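Local coordinates for NADH kinase POS5, mitochondrial (Saccharomyces cerevisiae, PDB 3AFO), which phosphorylates NADH, and less readily NAD(+), at the expense of ATP, making it a key source of NADPH and an anti-oxidant factor, at residues L1-I10 and A82-P92; L32-L41 and F165-L176. All blocks are in the same frame, centred on the assembly; numbering follows the deposited sequence.

How the interactions relate
From the N terminus, 1-10 enters strand 8-12; 32-41 carries strand 33-36 and stops just short of strand 43-48; segment 82-92 leaves helix 79-86, and 165-176 joins helix 161-169 to strand 174-186. Interaction 1 closes a loop across 71 intervening residues and interaction 2 one across 123. Because their segments alternate, the two loops cross. Interaction 1 sets the N-terminal strand, paired with 101-105, against helix 79-86. Interaction 2 pairs strand 33-36 with 174-186 within the antiparallel sheet and packs the chain leading to strand 43-48 of the five-stranded parallel sheet against the end of helix 161-169. Their centres lie 30 Å apart, their nearest atoms about 14 Å, without touching.

Interaction 1: L1-I10 and A82-P92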
# COMPACT_ATOMS: atom_id res chain seq x y z
N LEU A 1 40.07 -36.90 -8.02
CA LEU A 1 39.67 -35.85 -8.99
C LEU A 1 40.91 -35.34 -9.76
O LEU A 1 41.95 -35.07 -9.16
CB LEU A 1 38.95 -34.69 -8.28
CG LEU A 1 37.59 -34.98 -7.62
CD1 LEU A 1 37.45 -34.21 -6.30
CD2 LEU A 1 36.41 -34.68 -8.54
N GLN A 2 40.77 -35.24 -11.08
CA GLN A 2 41.88 -34.83 -11.95
C GLN A 2 42.02 -33.31 -12.04
O GLN A 2 41.07 -32.58 -12.40
CB GLN A 2 41.75 -35.45 -13.36
CG GLN A 2 42.01 -36.96 -13.42
CD GLN A 2 42.06 -37.50 -14.85
OE1 GLN A 2 41.21 -38.30 -15.26
NE2 GLN A 2 43.06 -37.06 -15.62
N SER A 3 43.21 -32.83 -11.70
CA SER A 3 43.59 -31.45 -11.89
C SER A 3 43.94 -31.26 -13.36
O SER A 3 44.51 -32.15 -13.99
CB SER A 3 44.80 -31.10 -11.02
OG SER A 3 45.28 -29.80 -11.31
N GLY A 4 43.60 -30.10 -13.90
CA GLY A 4 43.96 -29.77 -15.27
C GLY A 4 45.29 -29.04 -15.39
O GLY A 4 45.55 -28.38 -16.40
N SER A 5 46.13 -29.16 -14.37
CA SER A 5 47.46 -28.54 -14.37
C SER A 5 48.37 -29.19 -13.33
O SER A 5 47.93 -29.51 -12.23
CB SER A 5 47.35 -27.04 -14.08
OG SER A 5 48.60 -26.40 -14.25
N LYS A 6 49.63 -29.36 -13.69
CA LYS A 6 50.66 -29.83 -12.76
C LYS A 6 51.01 -28.76 -11.72
O LYS A 6 51.76 -29.03 -10.78
CB LYS A 6 51.94 -30.24 -13.52
CG LYS A 6 51.70 -31.07 -14.78
CD LYS A 6 51.75 -32.56 -14.50
CE LYS A 6 51.92 -33.33 -15.80
NZ LYS A 6 52.45 -34.70 -15.55
N PHE A 7 50.48 -27.55 -11.91
CA PHE A 7 50.69 -26.44 -10.96
C PHE A 7 49.60 -26.38 -9.88
O PHE A 7 49.62 -25.52 -9.00
CB PHE A 7 50.77 -25.10 -11.71
CG PHE A 7 51.94 -24.98 -12.65
CD1 PHE A 7 53.15 -25.64 -12.37
CD2 PHE A 7 51.85 -24.21 -13.80
CE1 PHE A 7 54.24 -25.53 -13.24
CE2 PHE A 7 52.94 -24.08 -14.66
CZ PHE A 7 54.13 -24.74 -14.39
N VAL A 8 48.64 -27.30 -9.97
CA VAL A 8 47.56 -27.42 -9.00
C VAL A 8 47.42 -28.87 -8.56
O VAL A 8 47.36 -29.78 -9.39
CB VAL A 8 46.20 -26.95 -9.60
CG1 VAL A 8 45.02 -27.35 -8.70
CG2 VAL A 8 46.20 -25.45 -9.82
N LYS A 9 47.40 -29.09 -7.24
CA LYS A 9 47.05 -30.39 -6.69
C LYS A 9 45.74 -30.27 -5.92
O LYS A 9 45.57 -29.35 -5.11
CB LYS A 9 48.16 -30.93 -5.77
CG LYS A 9 49.37 -31.48 -6.52
CD LYS A 9 50.36 -32.12 -5.55
CE LYS A 9 49.69 -33.19 -4.70
NZ LYS A 9 50.60 -33.64 -3.60
N ILE A 10 44.83 -31.19 -6.18
CA ILE A 10 43.54 -31.24 -5.47
C ILE A 10 43.65 -32.29 -4.36
O ILE A 10 43.88 -33.47 -4.66
CB ILE A 10 42.38 -31.58 -6.43
CG1 ILE A 10 42.24 -30.50 -7.52
CG2 ILE A 10 41.07 -31.72 -5.66
CD1 ILE A 10 41.32 -30.89 -8.68
N ALA A 82 36.91 -27.03 -7.95
CA ALA A 82 38.32 -27.44 -7.94
C ALA A 82 38.78 -27.91 -9.33
O ALA A 82 39.79 -27.42 -9.85
CB ALA A 82 38.55 -28.55 -6.91
N GLU A 83 38.01 -28.82 -9.91
CA GLU A 83 38.26 -29.31 -11.27
C GLU A 83 38.14 -28.20 -12.31
O GLU A 83 38.97 -28.09 -13.21
CB GLU A 83 37.29 -30.45 -11.61
CG GLU A 83 37.80 -31.85 -11.26
CD GLU A 83 36.91 -32.95 -11.83
OE1 GLU A 83 35.67 -32.85 -11.71
OE2 GLU A 83 37.44 -33.92 -12.42
N GLU A 84 37.11 -27.36 -12.16
CA GLU A 84 36.87 -26.25 -13.08
C GLU A 84 38.05 -25.28 -13.13
O GLU A 84 38.50 -24.92 -14.21
CB GLU A 84 35.59 -25.49 -12.70
CG GLU A 84 35.21 -24.39 -13.67
CD GLU A 84 34.15 -23.45 -13.13
OE1 GLU A 84 33.83 -23.54 -11.92
OE2 GLU A 84 33.64 -22.62 -13.91
N ILE A 85 38.54 -24.87 -11.97
CA ILE A 85 39.54 -23.81 -11.89
C ILE A 85 41.00 -24.29 -11.95
O ILE A 85 41.91 -23.47 -12.07
CB ILE A 85 39.33 -22.88 -10.66
CG1 ILE A 85 39.62 -23.63 -9.35
CG2 ILE A 85 37.92 -22.27 -10.68
CD1 ILE A 85 39.70 -22.75 -8.13
N SER A 86 41.21 -25.60 -11.86
CA SER A 86 42.58 -26.16 -11.82
C SER A 86 43.42 -25.73 -13.04
O SER A 86 44.59 -25.38 -12.89
CB SER A 86 42.59 -27.68 -11.61
OG SER A 86 41.78 -28.36 -12.55
N GLN A 87 42.83 -25.76 -14.24
CA GLN A 87 43.54 -25.30 -15.45
C GLN A 87 43.83 -23.80 -15.46
O GLN A 87 44.63 -23.34 -16.28
CB GLN A 87 42.83 -25.71 -16.75
CG GLN A 87 42.79 -27.22 -17.01
CD GLN A 87 43.20 -27.61 -18.43
OE1 GLN A 87 42.94 -26.89 -19.40
NE2 GLN A 87 43.86 -28.76 -18.56
N ASP A 88 43.19 -23.03 -14.57
CA ASP A 88 43.35 -21.56 -14.58
C ASP A 88 44.61 -21.01 -13.92
O ASP A 88 44.96 -19.84 -14.10
CB ASP A 88 42.13 -20.84 -13.96
CG ASP A 88 40.83 -21.10 -14.70
OD1 ASP A 88 40.85 -21.76 -15.76
OD2 ASP A 88 39.78 -20.64 -14.20
N PHE A 89 45.28 -21.84 -13.11
CA PHE A 89 46.53 -21.41 -12.48
C PHE A 89 47.67 -21.68 -13.43
O PHE A 89 47.88 -22.82 -13.86
CB PHE A 89 46.74 -22.11 -11.14
CG PHE A 89 45.72 -21.75 -10.10
CD1 PHE A 89 46.00 -20.79 -9.13
CD2 PHE A 89 44.47 -22.37 -10.08
CE1 PHE A 89 45.05 -20.45 -8.16
CE2 PHE A 89 43.51 -22.04 -9.11
CZ PHE A 89 43.81 -21.09 -8.15
N LYS A 90 48.41 -20.63 -13.77
CA LYS A 90 49.39 -20.68 -14.84
C LYS A 90 50.83 -20.67 -14.35
O LYS A 90 51.76 -20.54 -15.15
CB LYS A 90 49.15 -19.51 -15.80
CG LYS A 90 47.77 -19.52 -16.47
CD LYS A 90 47.63 -20.70 -17.43
CE LYS A 90 46.25 -20.72 -18.06
NZ LYS A 90 46.18 -21.80 -19.09
N SER A 91 51.00 -20.81 -13.04
CA SER A 91 52.32 -20.89 -12.42
C SER A 91 52.19 -21.53 -11.03
O SER A 91 51.13 -21.47 -10.42
CB SER A 91 52.95 -19.49 -12.30
OG SER A 91 52.07 -18.61 -11.62
N PRO A 92 53.28 -22.15 -10.54
CA PRO A 92 53.25 -22.70 -9.18
C PRO A 92 53.64 -21.60 -8.20
O PRO A 92 53.89 -20.47 -8.61
CB PRO A 92 54.33 -23.77 -9.24
CG PRO A 92 55.37 -23.15 -10.11
CD PRO A 92 54.59 -22.37 -11.17
O HOH W 1 48.65 -24.48 -15.98
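With chi1 at 54°, S86 places OG between its own backbone N and carbonyl carbon, facing G4 of the N-terminal segment. There S86 OG works both ways: it accepts from G4 N at 2.9 Å along a nearly straight bond (167° at the hydrogen), and it donates to E83 O, one turn back in the helix, at 2.9 Å. The two bonds fix the hydroxyl's rotation and anchor the loop at G4 to the helix.

V8 spreads its two methyls over S86 and F89. CG1 packs against S86 CB, while V8 CG2, standing beside V8's own N, reaches F89 CD2 at 3.5 Å. Further along the strand, I10 sends its CD1 end down to A82 CB, 4.0 Å away.

At the other end of the contact, F7 and P92 lie side by side, and P92 CD sits over the centre of the F7 ring, 3.8 Å from its centroid, a CH-pi contact. The turn holding F7 is braced by S5: its OG accepts from F7 N, giving an ST turn, and is 2.6 Å from a water that donates to F89 O at 2.8 Å, so one molecule bridges the two segments.

This is structural packing of the N-terminal strand on the C-terminal part of helix 79-86; strand 8-10 runs at 172° to helix 82-86, almost antiparallel. Beyond the pair, F7 and K9 bond through their backbones to strand 101-105, whose L103 touches both V8 and I85. F89 reaches on to I63 and T64 of helix 53-69, and a D88-R56 salt bridge adds a second tie to helix 53-69.

Interaction 2: L32-L41 and F165-L176; sequences LQSLIWQNPL and FQEVISSRAKCL
W37 and S171 meet where a short antiparallel ladder gives way to a helix end closed by a Schellman motif. W37 N donates to S171 OG at 3.0 Å, and the indole NE1 of W37 reaches V168 O at 2.9 Å. W37 CG stands anti to its carbonyl carbon (chi1 -59°), and chi2 of 102° turns the NE1 edge toward V168 O. That oxygen lies in the indole plane, but NE1 approaches it from 46° above the carbonyl plane. S171 N comes from the opposite face.

Along the ladder, Q33 pairs with C175 through two backbone bonds, Q33 N to C175 O at 2.8 Å and C175 N to Q33 O at 2.7 Å, and L35 N adds a third to A173 O at 3.0 Å. L35 CD2 touches both C175 SG and V168 CG1. L41 crosses I169 at about a right angle, L41 CD2 lying 3.7 Å from I169 CB and also meeting the F165 ring.

The indole is sandwiched by leucines of its own segment, L35 CD1 toward the rim of one face and L41 CB over the centre of the other, which limits its rotation. Without the indole, as with an alanine here, V168 O would probably keep only S171 N and a water as donors among those described, and a gap would open between L35 and L41.

S171, with positive phi, is the C-prime residue of the Schellman motif, defined by R172 N to E167 O and S171 N to V168 O; this brings its OG to W37 N. R172 NE and NH2 each take one E167 carboxylate oxygen, side-on. F24 of strand 23-25 packs on L35 and C175. One water spans the junction, donating to L35 O and, as a third donor, to V168 O, and accepting from A173 N at 3.0 Å.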
# COMPACT_ATOMS: atom_id res chain seq x y z
N LEU A 32 27.82 -3.85 16.41
CA LEU A 32 28.57 -4.86 15.68
C LEU A 32 29.39 -5.67 16.68
O LEU A 32 29.67 -5.20 17.78
CB LEU A 32 29.48 -4.20 14.63
CG LEU A 32 28.80 -3.42 13.50
CD1 LEU A 32 29.83 -2.65 12.68
CD2 LEU A 32 27.99 -4.36 12.61
N GLN A 33 29.76 -6.89 16.31
CA GLN A 33 30.61 -7.71 17.16
C GLN A 33 32.01 -7.83 16.55
O GLN A 33 32.16 -8.07 15.36
CB GLN A 33 30.01 -9.11 17.34
CG GLN A 33 28.88 -9.18 18.35
CD GLN A 33 27.64 -8.42 17.92
OE1 GLN A 33 27.13 -8.61 16.82
NE2 GLN A 33 27.16 -7.55 18.79
N SER A 34 33.03 -7.64 17.38
CA SER A 34 34.42 -7.85 16.98
C SER A 34 34.69 -9.32 16.71
O SER A 34 34.36 -10.18 17.53
CB SER A 34 35.35 -7.34 18.08
OG SER A 34 35.08 -5.97 18.32
N LEU A 35 35.26 -9.61 15.54
CA LEU A 35 35.66 -10.97 15.20
C LEU A 35 37.12 -11.20 15.62
O LEU A 35 38.05 -10.69 15.00
CB LEU A 35 35.47 -11.22 13.70
CG LEU A 35 35.96 -12.53 13.05
CD1 LEU A 35 35.32 -13.74 13.67
CD2 LEU A 35 35.70 -12.53 11.56
N ILE A 36 37.31 -11.96 16.70
CA ILE A 36 38.65 -12.22 17.23
C ILE A 36 38.89 -13.72 17.21
O ILE A 36 38.15 -14.49 17.83
CB ILE A 36 38.85 -11.58 18.65
CG1 ILE A 36 38.66 -10.06 18.57
CG2 ILE A 36 40.26 -11.89 19.20
CD1 ILE A 36 38.42 -9.37 19.89
N TRP A 37 39.90 -14.13 16.46
CA TRP A 37 40.23 -15.53 16.29
C TRP A 37 40.93 -16.07 17.53
O TRP A 37 41.99 -15.57 17.91
CB TRP A 37 41.09 -15.71 15.04
CG TRP A 37 40.41 -15.23 13.78
CD1 TRP A 37 40.65 -14.06 13.11
CD2 TRP A 37 39.38 -15.90 13.05
NE1 TRP A 37 39.82 -13.96 12.01
CE2 TRP A 37 39.04 -15.08 11.95
CE3 TRP A 37 38.71 -17.12 13.22
CZ2 TRP A 37 38.05 -15.45 11.03
CZ3 TRP A 37 37.73 -17.48 12.31
CH2 TRP A 37 37.41 -16.65 11.23
N GLN A 38 40.33 -17.06 18.18
CA GLN A 38 41.00 -17.72 19.31
C GLN A 38 42.16 -18.59 18.81
O GLN A 38 43.29 -18.41 19.24
CB GLN A 38 40.02 -18.51 20.20
CG GLN A 38 40.64 -18.87 21.55
CD GLN A 38 39.69 -19.56 22.51
OE1 GLN A 38 39.11 -20.61 22.19
NE2 GLN A 38 39.54 -18.99 23.69
N ASN A 39 41.86 -19.53 17.91
CA ASN A 39 42.90 -20.16 17.09
C ASN A 39 43.05 -19.33 15.82
O ASN A 39 42.05 -18.85 15.29
CB ASN A 39 42.52 -21.60 16.67
CG ASN A 39 41.76 -22.36 17.74
OD1 ASN A 39 41.80 -22.03 18.92
ND2 ASN A 39 41.05 -23.40 17.32
N PRO A 40 44.29 -19.14 15.33
CA PRO A 40 44.50 -18.37 14.10
C PRO A 40 43.66 -18.86 12.91
O PRO A 40 43.40 -20.05 12.77
CB PRO A 40 46.00 -18.54 13.82
CG PRO A 40 46.61 -18.79 15.19
CD PRO A 40 45.58 -19.62 15.90
N LEU A 41 43.23 -17.92 12.06
CA LEU A 41 42.46 -18.25 10.86
C LEU A 41 43.33 -19.04 9.88
O LEU A 41 44.41 -18.59 9.51
CB LEU A 41 41.96 -16.96 10.19
CG LEU A 41 41.43 -17.01 8.76
CD1 LEU A 41 40.24 -17.95 8.65
CD2 LEU A 41 41.06 -15.62 8.27
N PHE A 165 40.58 -8.68 3.72
CA PHE A 165 41.06 -9.95 4.26
C PHE A 165 42.12 -9.76 5.35
O PHE A 165 42.10 -10.47 6.37
CB PHE A 165 41.54 -10.92 3.17
CG PHE A 165 41.89 -12.29 3.70
CD1 PHE A 165 40.89 -13.22 3.95
CD2 PHE A 165 43.21 -12.62 4.00
CE1 PHE A 165 41.19 -14.47 4.48
CE2 PHE A 165 43.53 -13.87 4.52
CZ PHE A 165 42.52 -14.80 4.76
N GLN A 166 43.03 -8.80 5.12
CA GLN A 166 44.05 -8.37 6.09
C GLN A 166 43.43 -8.04 7.46
O GLN A 166 43.90 -8.51 8.50
CB GLN A 166 44.79 -7.15 5.53
CG GLN A 166 46.16 -6.84 6.14
CD GLN A 166 46.91 -5.73 5.40
OE1 GLN A 166 46.53 -4.55 5.46
NE2 GLN A 166 47.97 -6.11 4.69
N GLU A 167 42.37 -7.23 7.44
CA GLU A 167 41.67 -6.81 8.67
C GLU A 167 41.00 -7.99 9.36
O GLU A 167 41.01 -8.09 10.60
CB GLU A 167 40.63 -5.72 8.37
CG GLU A 167 41.21 -4.38 7.89
CD GLU A 167 42.34 -3.86 8.79
OE1 GLU A 167 42.10 -3.65 10.00
OE2 GLU A 167 43.46 -3.66 8.29
N VAL A 168 40.43 -8.88 8.55
CA VAL A 168 39.71 -10.04 9.06
C VAL A 168 40.68 -10.98 9.78
O VAL A 168 40.46 -11.29 10.95
CB VAL A 168 38.93 -10.77 7.94
CG1 VAL A 168 38.39 -12.12 8.44
CG2 VAL A 168 37.78 -9.89 7.40
N ILE A 169 41.74 -11.41 9.10
CA ILE A 169 42.69 -12.38 9.66
C ILE A 169 43.45 -11.83 10.89
O ILE A 169 43.81 -12.59 11.79
CB ILE A 169 43.65 -12.95 8.55
CG1 ILE A 169 44.48 -14.13 9.07
CG2 ILE A 169 44.52 -11.85 7.91
CD1 ILE A 169 44.98 -15.07 7.96
N SER A 170 43.67 -10.52 10.93
CA SER A 170 44.37 -9.88 12.05
C SER A 170 43.45 -9.59 13.24
O SER A 170 43.84 -8.86 14.15
CB SER A 170 45.00 -8.57 11.60
OG SER A 170 45.73 -8.72 10.40
N SER A 171 42.25 -10.16 13.23
CA SER A 171 41.25 -9.93 14.30
C SER A 171 40.85 -8.46 14.49
O SER A 171 40.55 -8.04 15.61
CB SER A 171 41.71 -10.55 15.64
OG SER A 171 41.83 -11.96 15.54
N ARG A 172 40.84 -7.69 13.41
CA ARG A 172 40.40 -6.28 13.49
C ARG A 172 39.05 -5.97 12.81
O ARG A 172 38.62 -4.82 12.75
CB ARG A 172 41.47 -5.33 12.93
CG ARG A 172 42.82 -5.41 13.67
CD ARG A 172 43.73 -4.28 13.22
NE ARG A 172 44.15 -4.42 11.83
CZ ARG A 172 45.27 -5.03 11.44
NH1 ARG A 172 46.09 -5.56 12.35
NH2 ARG A 172 45.57 -5.13 10.15
N ALA A 173 38.39 -7.00 12.29
CA ALA A 173 37.11 -6.81 11.61
C ALA A 173 35.95 -6.89 12.59
O ALA A 173 36.08 -7.45 13.70
CB ALA A 173 36.93 -7.85 10.51
N LYS A 174 34.81 -6.34 12.17
CA LYS A 174 33.57 -6.42 12.94
C LYS A 174 32.47 -7.04 12.09
O LYS A 174 32.49 -6.91 10.86
CB LYS A 174 33.16 -5.05 13.45
CG LYS A 174 33.98 -4.57 14.64
CD LYS A 174 33.56 -3.20 15.09
CE LYS A 174 34.45 -2.68 16.19
NZ LYS A 174 34.01 -1.31 16.56
N CYS A 175 31.52 -7.70 12.75
CA CYS A 175 30.46 -8.43 12.08
C CYS A 175 29.08 -8.00 12.58
O CYS A 175 28.92 -7.66 13.76
CB CYS A 175 30.60 -9.93 12.36
SG CYS A 175 32.00 -10.73 11.55
N LEU A 176 28.12 -8.02 11.67
CA LEU A 176 26.71 -7.91 11.99
C LEU A 176 26.13 -9.30 12.16
O LEU A 176 26.33 -10.20 11.32
CB LEU A 176 25.96 -7.19 10.85
CG LEU A 176 24.43 -7.19 10.87
CD1 LEU A 176 23.89 -6.09 11.80
CD2 LEU A 176 23.90 -7.04 9.45
O HOH W 2 38.61 -9.97 12.34
O HOH W 3 44.14 -15.14 12.51